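Ras-related protein Rab-7L1 (Homo sapiens, PDB 6HH2) works as a GDP- and GTP-binding molecular switch of vesicle trafficking that recruits the kinase LRRK2 to the Golgi complex and stimulates its activity. Local coordinates at residues M90-N95 with A127-L132; L14-A19 with W65-L70; H9-L14 with V60-W65. The protein carries 4 engineered substitutions. One frame throughout, in Å; residues are numbered along the deposited sequence.

All three contacts join neighbouring strands of the central sheet of the Ras-like P-loop fold. Contacts 2 and 3 are two lengths of the same parallel pairing, strand 8-17 with strand 58-66; they share Leu14 and Trp65, and their centres lie about 15 Å apart. Contact 1 belongs to strands 86-92 and 123-128, with its centre about 16 Å from that of contact 2. The two touch where Met90 N lies 2.9 Å from Val16 O, a probable hydrogen bond between strands 86-92 and 8-17. Contact 1 holds the guanine base of GDP and contact 2 borders its phosphates, whereas contact 3, centred about 24 Å from contact 1, lies away, its Leu64 side chain about 12 Å from GDP.

Contact 1: M90-N95 with A127-L132; sequences MFDVTN and ANKSDL. Engineered in segment 127-132: Ser130 (natural residue Cys). With GDP (guanosine-5'-diphosphate), chain B.
Two backbone hydrogen bonds join Phe91, Val93 and Asn128 in parallel register at the ends of strands 86-92 and 123-128. Asn128 N donates to Phe91 O, and Val93 N reaches Asn128 O at 3.0 Å with an almost straight N-H...O angle of 177°. Beyond this point the chains turn, and segment 127-132 enters Asn128-Lys129-Ser130-Asp131, the NKxD guanine-recognition motif of small GTPases, whose Ser130 is engineered.

Apolar contact lies on the Phe91 side. Ala127 CA sits over one face of the Phe91 ring, 3.9 Å from its centroid, a CH-pi contact, while Val93 CG1 meets Ala127 CB at 3.5 Å. Farther on, Thr94 CG2 packs on Leu132 CB.

Polar contact centres on Asp92 and Lys129. The salt bridge from Asp92 OD2 to Lys129 NZ is long at 3.7 Å, but a water donates to that oxygen and accepts from NZ. Asp92 OD1 meanwhile takes Thr94 N from above the carboxylate plane, an Asx turn. Extended beyond CG, the Lys129 chain lies over one face of the guanine and places NZ 3.1 Å from GDP O4', a hydrogen bond, and NZ also bonds to Ala20 O. Asp131 reads the base edge with both carboxylate oxygens, OD1 taking GDP N1 at 2.8 Å and OD2 taking GDP N2 at 2.8 Å.

Asn128 ND2 donates to Val21 O, and OD1 accepts from Thr157 OG1 and Val159 N, in the loop after strand 153-156. Strands 86-92 and 123-128, with helix 96-112 between them in the chain, form a beta-alpha-beta unit; helices 96-112 and 139-148 pack against the Phe91 side, and helix 23-30 meets Met90.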
loop_
_atom_site.group_PDB
_atom_site.type_symbol
_atom_site.label_atom_id
_atom_site.label_comp_id
_atom_site.label_asym_id
_atom_site.label_seq_id
_atom_site.Cartn_x
_atom_site.Cartn_y
_atom_site.Cartn_z
ATOM N N MET A 90 5.392 -2.640 1.190
ATOM C CA MET A 90 5.386 -3.925 1.875
ATOM C C MET A 90 6.746 -4.564 1.850
ATOM O O MET A 90 7.453 -4.458 0.848
ATOM C CB MET A 90 4.383 -4.901 1.244
ATOM C CG MET A 90 2.967 -4.380 1.242
ATOM S SD MET A 90 1.760 -5.585 0.611
ATOM C CE MET A 90 2.331 -7.153 1.341
ATOM N N PHE A 91 7.109 -5.184 2.959
ATOM C CA PHE A 91 8.261 -6.054 3.022
ATOM C C PHE A 91 7.896 -7.360 3.721
ATOM O O PHE A 91 6.844 -7.493 4.350
ATOM C CB PHE A 91 9.520 -5.346 3.568
ATOM C CG PHE A 91 9.516 -5.128 5.044
ATOM C CD1 PHE A 91 8.856 -4.010 5.604
ATOM C CD2 PHE A 91 10.151 -6.057 5.893
ATOM C CE1 PHE A 91 8.841 -3.834 6.989
ATOM C CE2 PHE A 91 10.159 -5.871 7.279
ATOM C CZ PHE A 91 9.528 -4.747 7.826
ATOM N N ASP A 92 8.770 -8.349 3.579
ATOM C CA ASP A 92 8.651 -9.639 4.255
ATOM C C ASP A 92 9.570 -9.632 5.477
ATOM O O ASP A 92 10.794 -9.500 5.334
ATOM C CB ASP A 92 9.069 -10.691 3.213
ATOM C CG ASP A 92 9.139 -12.132 3.751
ATOM O OD1 ASP A 92 9.025 -12.378 4.967
ATOM O OD2 ASP A 92 9.392 -13.024 2.894
ATOM N N VAL A 93 8.971 -9.730 6.690
ATOM C CA VAL A 93 9.788 -9.705 7.915
ATOM C C VAL A 93 10.905 -10.739 7.980
ATOM O O VAL A 93 11.874 -10.570 8.727
ATOM C CB VAL A 93 8.943 -9.807 9.207
ATOM C CG1 VAL A 93 8.105 -8.584 9.398
ATOM C CG2 VAL A 93 8.112 -11.114 9.239
ATOM N N THR A 94 10.794 -11.798 7.187
ATOM C CA THR A 94 11.727 -12.894 7.196
ATOM C C THR A 94 12.849 -12.701 6.169
ATOM O O THR A 94 13.795 -13.497 6.144
ATOM C CB THR A 94 10.771 -14.040 6.890
ATOM O OG1 THR A 94 10.539 -14.231 5.498
ATOM C CG2 THR A 94 9.679 -14.223 7.838
ATOM N N ASN A 95 12.816 -11.613 5.380
ATOM C CA ASN A 95 13.784 -11.380 4.292
ATOM C C ASN A 95 14.343 -9.957 4.413
ATOM O O ASN A 95 13.708 -8.983 3.996
ATOM C CB ASN A 95 13.131 -11.618 2.935
ATOM C CG ASN A 95 14.124 -11.549 1.806
ATOM O OD1 ASN A 95 15.113 -10.861 1.919
ATOM N ND2 ASN A 95 13.871 -12.269 0.721
ATOM N N ALA A 127 5.025 -4.574 7.590
ATOM C CA ALA A 127 5.940 -5.673 7.909
ATOM C C ALA A 127 5.104 -6.936 7.796
ATOM O O ALA A 127 4.515 -7.416 8.786
ATOM C CB ALA A 127 6.479 -5.461 9.332
ATOM N N ASN A 128 5.061 -7.467 6.581
ATOM C CA ASN A 128 4.147 -8.573 6.284
ATOM C C ASN A 128 4.799 -9.922 6.578
ATOM O O ASN A 128 6.012 -10.027 6.765
ATOM C CB ASN A 128 3.630 -8.492 4.823
ATOM C CG ASN A 128 2.452 -9.431 4.587
ATOM O OD1 ASN A 128 1.549 -9.506 5.407
ATOM N ND2 ASN A 128 2.479 -10.172 3.464
ATOM N N LYS A 129 3.962 -10.972 6.573
ATOM C CA LYS A 129 4.342 -12.345 6.948
ATOM C C LYS A 129 4.735 -12.441 8.422
ATOM O O LYS A 129 5.598 -13.245 8.792
ATOM C CB LYS A 129 5.419 -12.961 6.035
ATOM C CG LYS A 129 5.176 -12.765 4.517
ATOM C CD LYS A 129 5.898 -13.838 3.739
ATOM C CE LYS A 129 5.752 -13.492 2.266
ATOM N NZ LYS A 129 6.425 -14.607 1.438
ATOM N N SER A 130 4.107 -11.605 9.271
ATOM C CA SER A 130 4.405 -11.594 10.700
ATOM C C SER A 130 4.153 -12.939 11.360
ATOM O O SER A 130 4.702 -13.188 12.435
ATOM C CB SER A 130 3.539 -10.521 11.393
ATOM O OG SER A 130 2.158 -10.911 11.373
ATOM N N ASP A 131 3.329 -13.793 10.735
ATOM C CA ASP A 131 3.039 -15.134 11.237
ATOM C C ASP A 131 4.233 -16.080 11.141
ATOM O O ASP A 131 4.214 -17.134 11.775
ATOM C CB ASP A 131 1.889 -15.741 10.416
ATOM C CG ASP A 131 2.168 -15.766 8.912
ATOM O OD1 ASP A 131 2.079 -14.682 8.302
ATOM O OD2 ASP A 131 2.404 -16.889 8.390
ATOM N N LEU A 132 5.238 -15.756 10.333
ATOM C CA LEU A 132 6.405 -16.611 10.200
ATOM C C LEU A 132 7.434 -16.341 11.292
ATOM O O LEU A 132 7.412 -15.316 11.963
ATOM C CB LEU A 132 7.051 -16.451 8.819
ATOM C CG LEU A 132 6.134 -16.826 7.663
ATOM C CD1 LEU A 132 6.877 -16.564 6.349
ATOM C CD2 LEU A 132 5.663 -18.262 7.758
HETATM P PB GDP B . 3.986 -10.530 -4.458
HETATM O O1B GDP B . 4.474 -9.410 -3.617
HETATM O O2B GDP B . 5.044 -11.179 -5.286
HETATM O O3B GDP B . 2.743 -10.189 -5.256
HETATM O O3A GDP B . 3.585 -11.685 -3.365
HETATM P PA GDP B . 2.367 -12.710 -3.401
HETATM O O1A GDP B . 1.075 -12.062 -2.972
HETATM O O2A GDP B . 2.377 -13.420 -4.747
HETATM O "O5'" GDP B . 2.777 -13.743 -2.259
HETATM C "C5'" GDP B . 3.961 -14.521 -2.353
HETATM C "C4'" GDP B . 3.820 -15.761 -1.477
HETATM O "O4'" GDP B . 3.771 -15.324 -0.078
HETATM C "C3'" GDP B . 2.495 -16.449 -1.732
HETATM O "O3'" GDP B . 2.758 -17.855 -1.583
HETATM C "C2'" GDP B . 1.600 -15.958 -0.611
HETATM O "O2'" GDP B . 0.628 -16.942 -0.285
HETATM C "C1'" GDP B . 2.602 -15.822 0.502
HETATM N N9 GDP B . 2.177 -14.844 1.509
HETATM C C8 GDP B . 1.648 -13.611 1.261
HETATM N N7 GDP B . 1.399 -12.959 2.443
HETATM C C5 GDP B . 1.790 -13.799 3.430
HETATM C C6 GDP B . 1.796 -13.757 4.890
HETATM O O6 GDP B . 1.346 -12.774 5.508
HETATM N N1 GDP B . 2.302 -14.828 5.514
HETATM C C2 GDP B . 2.765 -15.943 4.929
HETATM N N2 GDP B . 3.232 -17.016 5.679
HETATM N N3 GDP B . 2.747 -16.053 3.578
HETATM C C4 GDP B . 2.284 -15.020 2.842
HETATM O O HOH W 1 8.915 -15.586 2.551
#

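Contact 2: L14-A19 with W65-L70; sequences LVVGDA and WDIAGL. Engineered in segment 65-70: Leu70 (natural residue Gln). With GDP (guanosine-5'-diphosphate), chain B.
Leu14 and Trp65 open a parallel strand pair that leads into two nucleotide-site motifs of the Ras fold: Gly17 begins a P-loop (Walker A) pattern, and Asp66-Ile67-Ala68-Gly69 fits the DxxG motif. Leu14 CD2 approaches Trp65 CB at 4.1 Å, a loose apolar touch, and Leu14 also touches Tyr80 and Tyr81 of helix 78-81.

Val15 supplies both hydrogen bonds of the pairing. Its N reaches Trp65 O at 2.9 Å with an N-H...O angle of 172°, and its O accepts from Ile67 N at 3.2 Å. Two bonds from one residue set the register at Val15 and Asp66, whose side chains share a sheet face covered by helix 23-30. There Asp66 OD2 is bonded to Thr24 OG1, and the Asp66 side chain comes within about 4 Å of the magnesium ion, consistent with the second-shell role of this aspartate in GDP-bound relatives.

Val16 lies on the Leu14 side of the sheet. Its CG1, anti to the carbonyl carbon (chi1 -60°), lies alongside Ile67, 4.1 Å from its CB, but the closer touch is Ile67 CG2 on Val16 CA, 3.9 Å; Tyr80 and Trp105 touch both side chains. Gly17 follows as the strand gives way to the phosphate loop: at its backbone angles (phi 142°) a CB would collide with Val16 O, which calls for glycine. Asp18 and Ala19 diverge from the partner chain and border the GDP phosphates, with Ala19 C 3.8 Å from GDP O2B.

In segment 65-70 the chain bends in an Asx turn: Asp66 OD1 receives Ala68 N at 3.0 Å, from above the carboxylate plane.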
loop_
_atom_site.group_PDB
_atom_site.type_symbol
_atom_site.label_atom_id
_atom_site.label_comp_id
_atom_site.label_asym_id
_atom_site.label_seq_id
_atom_site.Cartn_x
_atom_site.Cartn_y
_atom_site.Cartn_z
ATOM N N LEU A 14 -0.937 3.085 -4.181
ATOM C CA LEU A 14 0.126 2.236 -4.759
ATOM C C LEU A 14 0.513 1.161 -3.767
ATOM O O LEU A 14 0.772 1.467 -2.597
ATOM C CB LEU A 14 1.352 3.101 -5.052
ATOM C CG LEU A 14 1.046 4.350 -5.844
ATOM C CD1 LEU A 14 2.344 5.133 -6.107
ATOM C CD2 LEU A 14 0.359 3.965 -7.185
ATOM N N VAL A 15 0.497 -0.096 -4.180
ATOM C CA VAL A 15 0.974 -1.207 -3.381
ATOM C C VAL A 15 2.287 -1.669 -3.978
ATOM O O VAL A 15 2.347 -2.221 -5.094
ATOM C CB VAL A 15 -0.023 -2.359 -3.350
ATOM C CG1 VAL A 15 0.513 -3.484 -2.472
ATOM C CG2 VAL A 15 -1.398 -1.820 -2.851
ATOM N N VAL A 16 3.387 -1.330 -3.327
ATOM C CA VAL A 16 4.738 -1.514 -3.840
ATOM C C VAL A 16 5.547 -2.313 -2.839
ATOM O O VAL A 16 5.186 -2.457 -1.677
ATOM C CB VAL A 16 5.476 -0.220 -4.224
ATOM C CG1 VAL A 16 4.729 0.552 -5.315
ATOM C CG2 VAL A 16 5.737 0.679 -2.987
ATOM N N GLY A 17 6.690 -2.784 -3.291
ATOM C CA GLY A 17 7.530 -3.653 -2.503
ATOM C C GLY A 17 8.144 -4.714 -3.393
ATOM O O GLY A 17 7.744 -4.897 -4.545
ATOM N N ASP A 18 9.129 -5.405 -2.851
ATOM C CA ASP A 18 9.847 -6.388 -3.669
ATOM C C ASP A 18 8.944 -7.569 -4.051
ATOM O O ASP A 18 7.860 -7.794 -3.496
ATOM C CB ASP A 18 11.041 -6.915 -2.903
ATOM C CG ASP A 18 12.180 -5.922 -2.793
ATOM O OD1 ASP A 18 12.084 -4.787 -3.301
ATOM O OD2 ASP A 18 13.192 -6.330 -2.191
ATOM N N ALA A 19 9.388 -8.348 -5.035
ATOM C CA ALA A 19 8.710 -9.608 -5.309
ATOM C C ALA A 19 8.597 -10.459 -4.048
ATOM O O ALA A 19 9.509 -10.499 -3.211
ATOM C CB ALA A 19 9.465 -10.387 -6.407
ATOM N N TRP A 65 -3.343 -0.305 -6.869
ATOM C CA TRP A 65 -2.439 -0.482 -8.008
ATOM C C TRP A 65 -1.267 -1.346 -7.557
ATOM O O TRP A 65 -0.435 -0.902 -6.780
ATOM C CB TRP A 65 -1.944 0.874 -8.500
ATOM C CG TRP A 65 -2.912 1.639 -9.310
ATOM C CD1 TRP A 65 -4.120 2.207 -8.869
ATOM C CD2 TRP A 65 -2.782 1.963 -10.675
ATOM N NE1 TRP A 65 -4.712 2.894 -9.915
ATOM C CE2 TRP A 65 -3.923 2.752 -11.040
ATOM C CE3 TRP A 65 -1.788 1.709 -11.627
ATOM C CZ2 TRP A 65 -4.111 3.243 -12.333
ATOM C CZ3 TRP A 65 -1.965 2.209 -12.915
ATOM C CH2 TRP A 65 -3.126 2.976 -13.261
ATOM N N ASP A 66 -1.184 -2.583 -8.054
ATOM C CA ASP A 66 -0.072 -3.494 -7.709
ATOM C C ASP A 66 1.061 -3.296 -8.730
ATOM O O ASP A 66 0.852 -3.435 -9.944
ATOM C CB ASP A 66 -0.664 -4.904 -7.831
ATOM C CG ASP A 66 0.270 -6.043 -7.491
ATOM O OD1 ASP A 66 1.489 -5.906 -7.367
ATOM O OD2 ASP A 66 -0.320 -7.147 -7.389
ATOM N N ILE A 67 2.275 -2.977 -8.240
ATOM C CA ILE A 67 3.376 -2.717 -9.175
ATOM C C ILE A 67 3.726 -3.947 -9.998
ATOM O O ILE A 67 4.302 -3.813 -11.087
ATOM C CB ILE A 67 4.593 -2.109 -8.446
ATOM C CG1 ILE A 67 5.682 -1.692 -9.439
ATOM C CG2 ILE A 67 5.157 -3.061 -7.404
ATOM C CD1 ILE A 67 6.425 -0.516 -8.944
ATOM N N ALA A 68 3.402 -5.144 -9.497
ATOM C CA ALA A 68 3.338 -6.378 -10.311
ATOM C C ALA A 68 4.541 -6.602 -11.209
ATOM O O ALA A 68 5.658 -6.766 -10.706
ATOM C CB ALA A 68 2.001 -6.443 -11.033
ATOM N N GLY A 69 4.349 -6.602 -12.544
ATOM C CA GLY A 69 5.405 -7.025 -13.470
ATOM C C GLY A 69 6.721 -6.257 -13.365
ATOM O O GLY A 69 7.764 -6.780 -13.767
ATOM N N LEU A 70 6.723 -5.033 -12.849
ATOM C CA LEU A 70 8.002 -4.284 -12.737
ATOM C C LEU A 70 8.508 -4.191 -11.292
ATOM O O LEU A 70 9.420 -3.428 -11.041
ATOM C CB LEU A 70 7.808 -2.893 -13.333
ATOM C CG LEU A 70 7.594 -2.845 -14.840
ATOM C CD1 LEU A 70 7.301 -1.437 -15.302
ATOM C CD2 LEU A 70 8.775 -3.416 -15.587
HETATM P PB GDP B . 3.986 -10.530 -4.458
HETATM O O1B GDP B . 4.474 -9.410 -3.617
HETATM O O2B GDP B . 5.044 -11.179 -5.286
HETATM O O3B GDP B . 2.743 -10.189 -5.256
HETATM O O3A GDP B . 3.585 -11.685 -3.365
HETATM P PA GDP B . 2.367 -12.710 -3.401
HETATM O O1A GDP B . 1.075 -12.062 -2.972
HETATM O O2A GDP B . 2.377 -13.420 -4.747
HETATM O "O5'" GDP B . 2.777 -13.743 -2.259
HETATM C "C5'" GDP B . 3.961 -14.521 -2.353
HETATM C "C4'" GDP B . 3.820 -15.761 -1.477
HETATM O "O4'" GDP B . 3.771 -15.324 -0.078
HETATM C "C3'" GDP B . 2.495 -16.449 -1.732
HETATM O "O3'" GDP B . 2.758 -17.855 -1.583
HETATM C "C2'" GDP B . 1.600 -15.958 -0.611
HETATM O "O2'" GDP B . 0.628 -16.942 -0.285
HETATM C "C1'" GDP B . 2.602 -15.822 0.502
HETATM N N9 GDP B . 2.177 -14.844 1.509
HETATM C C8 GDP B . 1.648 -13.611 1.261
HETATM N N7 GDP B . 1.399 -12.959 2.443
HETATM C C5 GDP B . 1.790 -13.799 3.430
HETATM C C6 GDP B . 1.796 -13.757 4.890
HETATM O O6 GDP B . 1.346 -12.774 5.508
HETATM N N1 GDP B . 2.302 -14.828 5.514
HETATM C C2 GDP B . 2.765 -15.943 4.929
HETATM N N2 GDP B . 3.232 -17.016 5.679
HETATM N N3 GDP B . 2.747 -16.053 3.578
HETATM C C4 GDP B . 2.284 -15.020 2.842
#

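Contact 3: H9-L14 with V60-W65; sequences HLFKVL and VRLQLW
From His9 opposite Val60 to Leu14 opposite Trp65, two strands run parallel, their axes 4.7 Å apart at closest approach and 21° between directions, with five backbone hydrogen bonds. These alternate in direction, as in Arg61 N to His9 O (2.8 Å) and Phe11 N to Arg61 O (2.9 Å).

On one face, Lys12 lies across the Trp65 indole. Its side chain is extended throughout, with CG anti to the backbone N (chi1 167°), which carries CE over the five-membered ring and NZ to 3.6 Å from the centroid of the six-membered ring, a cation-pi contact only 9° off the normal. The bond from Trp65 NE1 to Gln63 OE1 (3.0 Å), with the oxygen in the ring plane, helps to hold the indole's rotation. Leu10 CD1 packs on Arg61 CG at 3.7 Å.

On the other face, Leu62 CD2 lies in the plane of the Phe11 ring at its edge, 4.0 Å from Phe11 CD2, with Val60 CG1 also near that edge, under helix 165-178.

Trp65, Phe47 and Tyr80 match the hydrophobic triad of Rab proteins. The buried Lys12 ammonium is held by the ring face and by the carbonyls Arg82 O and Tyr80 O, which together would favour its charged form, and it links the indole to helix 78-81 and the residue that follows it.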
loop_
_atom_site.group_PDB
_atom_site.type_symbol
_atom_site.label_atom_id
_atom_site.label_comp_id
_atom_site.label_asym_id
_atom_site.label_seq_id
_atom_site.Cartn_x
_atom_site.Cartn_y
_atom_site.Cartn_z
ATOM N N HIS A 9 -15.295 10.125 -3.153
ATOM C CA HIS A 9 -13.898 10.414 -2.862
ATOM C C HIS A 9 -13.096 9.290 -3.476
ATOM O O HIS A 9 -13.180 8.159 -3.011
ATOM C CB HIS A 9 -13.658 10.439 -1.348
ATOM C CG HIS A 9 -14.545 11.419 -0.622
ATOM N ND1 HIS A 9 -14.186 12.736 -0.443
ATOM C CD2 HIS A 9 -15.771 11.283 -0.056
ATOM C CE1 HIS A 9 -15.152 13.375 0.200
ATOM N NE2 HIS A 9 -16.138 12.522 0.428
ATOM N N LEU A 10 -12.293 9.599 -4.491
ATOM C CA LEU A 10 -11.536 8.594 -5.217
ATOM C C LEU A 10 -10.070 8.702 -4.834
ATOM O O LEU A 10 -9.482 9.797 -4.918
ATOM C CB LEU A 10 -11.693 8.838 -6.719
ATOM C CG LEU A 10 -10.847 7.921 -7.595
ATOM C CD1 LEU A 10 -11.260 6.436 -7.524
ATOM C CD2 LEU A 10 -10.950 8.433 -9.032
ATOM N N PHE A 11 -9.482 7.580 -4.397
ATOM C CA PHE A 11 -8.080 7.529 -3.990
ATOM C C PHE A 11 -7.348 6.424 -4.741
ATOM O O PHE A 11 -7.750 5.262 -4.684
ATOM C CB PHE A 11 -7.925 7.302 -2.471
ATOM C CG PHE A 11 -8.576 8.369 -1.637
ATOM C CD1 PHE A 11 -8.167 9.710 -1.719
ATOM C CD2 PHE A 11 -9.637 8.027 -0.808
ATOM C CE1 PHE A 11 -8.783 10.671 -0.907
ATOM C CE2 PHE A 11 -10.247 9.008 -0.014
ATOM C CZ PHE A 11 -9.830 10.316 -0.108
ATOM N N LYS A 12 -6.238 6.771 -5.380
ATOM C CA LYS A 12 -5.354 5.791 -6.015
ATOM C C LYS A 12 -4.257 5.447 -5.025
ATOM O O LYS A 12 -3.546 6.339 -4.525
ATOM C CB LYS A 12 -4.792 6.420 -7.298
ATOM C CG LYS A 12 -3.595 5.652 -7.917
ATOM C CD LYS A 12 -3.269 6.162 -9.311
ATOM C CE LYS A 12 -2.032 5.355 -9.797
ATOM N NZ LYS A 12 -1.669 5.785 -11.198
ATOM N N VAL A 13 -4.157 4.170 -4.671
ATOM C CA VAL A 13 -3.223 3.706 -3.640
ATOM C C VAL A 13 -2.220 2.781 -4.327
ATOM O O VAL A 13 -2.611 1.798 -4.978
ATOM C CB VAL A 13 -3.981 2.941 -2.545
ATOM C CG1 VAL A 13 -2.987 2.384 -1.533
ATOM C CG2 VAL A 13 -5.013 3.901 -1.887
ATOM N N LEU A 14 -0.937 3.085 -4.181
ATOM C CA LEU A 14 0.126 2.236 -4.759
ATOM C C LEU A 14 0.513 1.161 -3.767
ATOM O O LEU A 14 0.772 1.467 -2.597
ATOM C CB LEU A 14 1.352 3.101 -5.052
ATOM C CG LEU A 14 1.046 4.350 -5.844
ATOM C CD1 LEU A 14 2.344 5.133 -6.107
ATOM C CD2 LEU A 14 0.359 3.965 -7.185
ATOM N N VAL A 60 -16.368 6.273 -0.570
ATOM C CA VAL A 60 -14.921 6.250 -0.820
ATOM C C VAL A 60 -14.646 5.124 -1.800
ATOM O O VAL A 60 -15.117 3.996 -1.603
ATOM C CB VAL A 60 -14.162 5.982 0.486
ATOM C CG1 VAL A 60 -12.694 5.636 0.190
ATOM C CG2 VAL A 60 -14.255 7.225 1.399
ATOM N N ARG A 61 -13.916 5.431 -2.865
ATOM C CA ARG A 61 -13.566 4.448 -3.886
ATOM C C ARG A 61 -12.041 4.376 -3.926
ATOM O O ARG A 61 -11.371 5.412 -4.071
ATOM C CB ARG A 61 -14.143 4.876 -5.236
ATOM C CG ARG A 61 -13.740 3.983 -6.406
ATOM C CD ARG A 61 -14.455 4.369 -7.722
ATOM N NE ARG A 61 -15.870 4.021 -7.667
ATOM C CZ ARG A 61 -16.865 4.890 -7.507
ATOM N NH1 ARG A 61 -16.615 6.189 -7.406
ATOM N NH2 ARG A 61 -18.120 4.453 -7.474
ATOM N N LEU A 62 -11.486 3.182 -3.729
ATOM C CA LEU A 62 -10.036 3.006 -3.772
ATOM C C LEU A 62 -9.662 2.241 -5.034
ATOM O O LEU A 62 -10.253 1.201 -5.328
ATOM C CB LEU A 62 -9.538 2.165 -2.615
ATOM C CG LEU A 62 -9.913 2.604 -1.231
ATOM C CD1 LEU A 62 -9.205 1.638 -0.260
ATOM C CD2 LEU A 62 -9.473 4.047 -1.035
ATOM N N GLN A 63 -8.690 2.749 -5.786
ATOM C CA GLN A 63 -7.989 1.993 -6.827
ATOM C C GLN A 63 -6.719 1.441 -6.213
ATOM O O GLN A 63 -5.854 2.203 -5.747
ATOM C CB GLN A 63 -7.611 2.898 -7.999
ATOM C CG GLN A 63 -8.786 3.534 -8.705
ATOM C CD GLN A 63 -8.352 4.399 -9.873
ATOM O OE1 GLN A 63 -7.138 4.618 -10.055
ATOM N NE2 GLN A 63 -9.299 4.901 -10.652
ATOM N N LEU A 64 -6.605 0.126 -6.168
ATOM C CA LEU A 64 -5.440 -0.533 -5.602
ATOM C C LEU A 64 -4.520 -0.948 -6.771
ATOM O O LEU A 64 -4.860 -1.835 -7.563
ATOM C CB LEU A 64 -5.870 -1.765 -4.804
ATOM C CG LEU A 64 -6.834 -1.438 -3.661
ATOM C CD1 LEU A 64 -7.504 -2.731 -3.171
ATOM C CD2 LEU A 64 -6.041 -0.701 -2.541
ATOM N N TRP A 65 -3.343 -0.305 -6.869
ATOM C CA TRP A 65 -2.439 -0.482 -8.008
ATOM C C TRP A 65 -1.267 -1.346 -7.557
ATOM O O TRP A 65 -0.435 -0.902 -6.780
ATOM C CB TRP A 65 -1.944 0.874 -8.500
ATOM C CG TRP A 65 -2.912 1.639 -9.310
ATOM C CD1 TRP A 65 -4.120 2.207 -8.869
ATOM C CD2 TRP A 65 -2.782 1.963 -10.675
ATOM N NE1 TRP A 65 -4.712 2.894 -9.915
ATOM C CE2 TRP A 65 -3.923 2.752 -11.040
ATOM C CE3 TRP A 65 -1.788 1.709 -11.627
ATOM C CZ2 TRP A 65 -4.111 3.243 -12.333
ATOM C CZ3 TRP A 65 -1.965 2.209 -12.915
ATOM C CH2 TRP A 65 -3.126 2.976 -13.261
#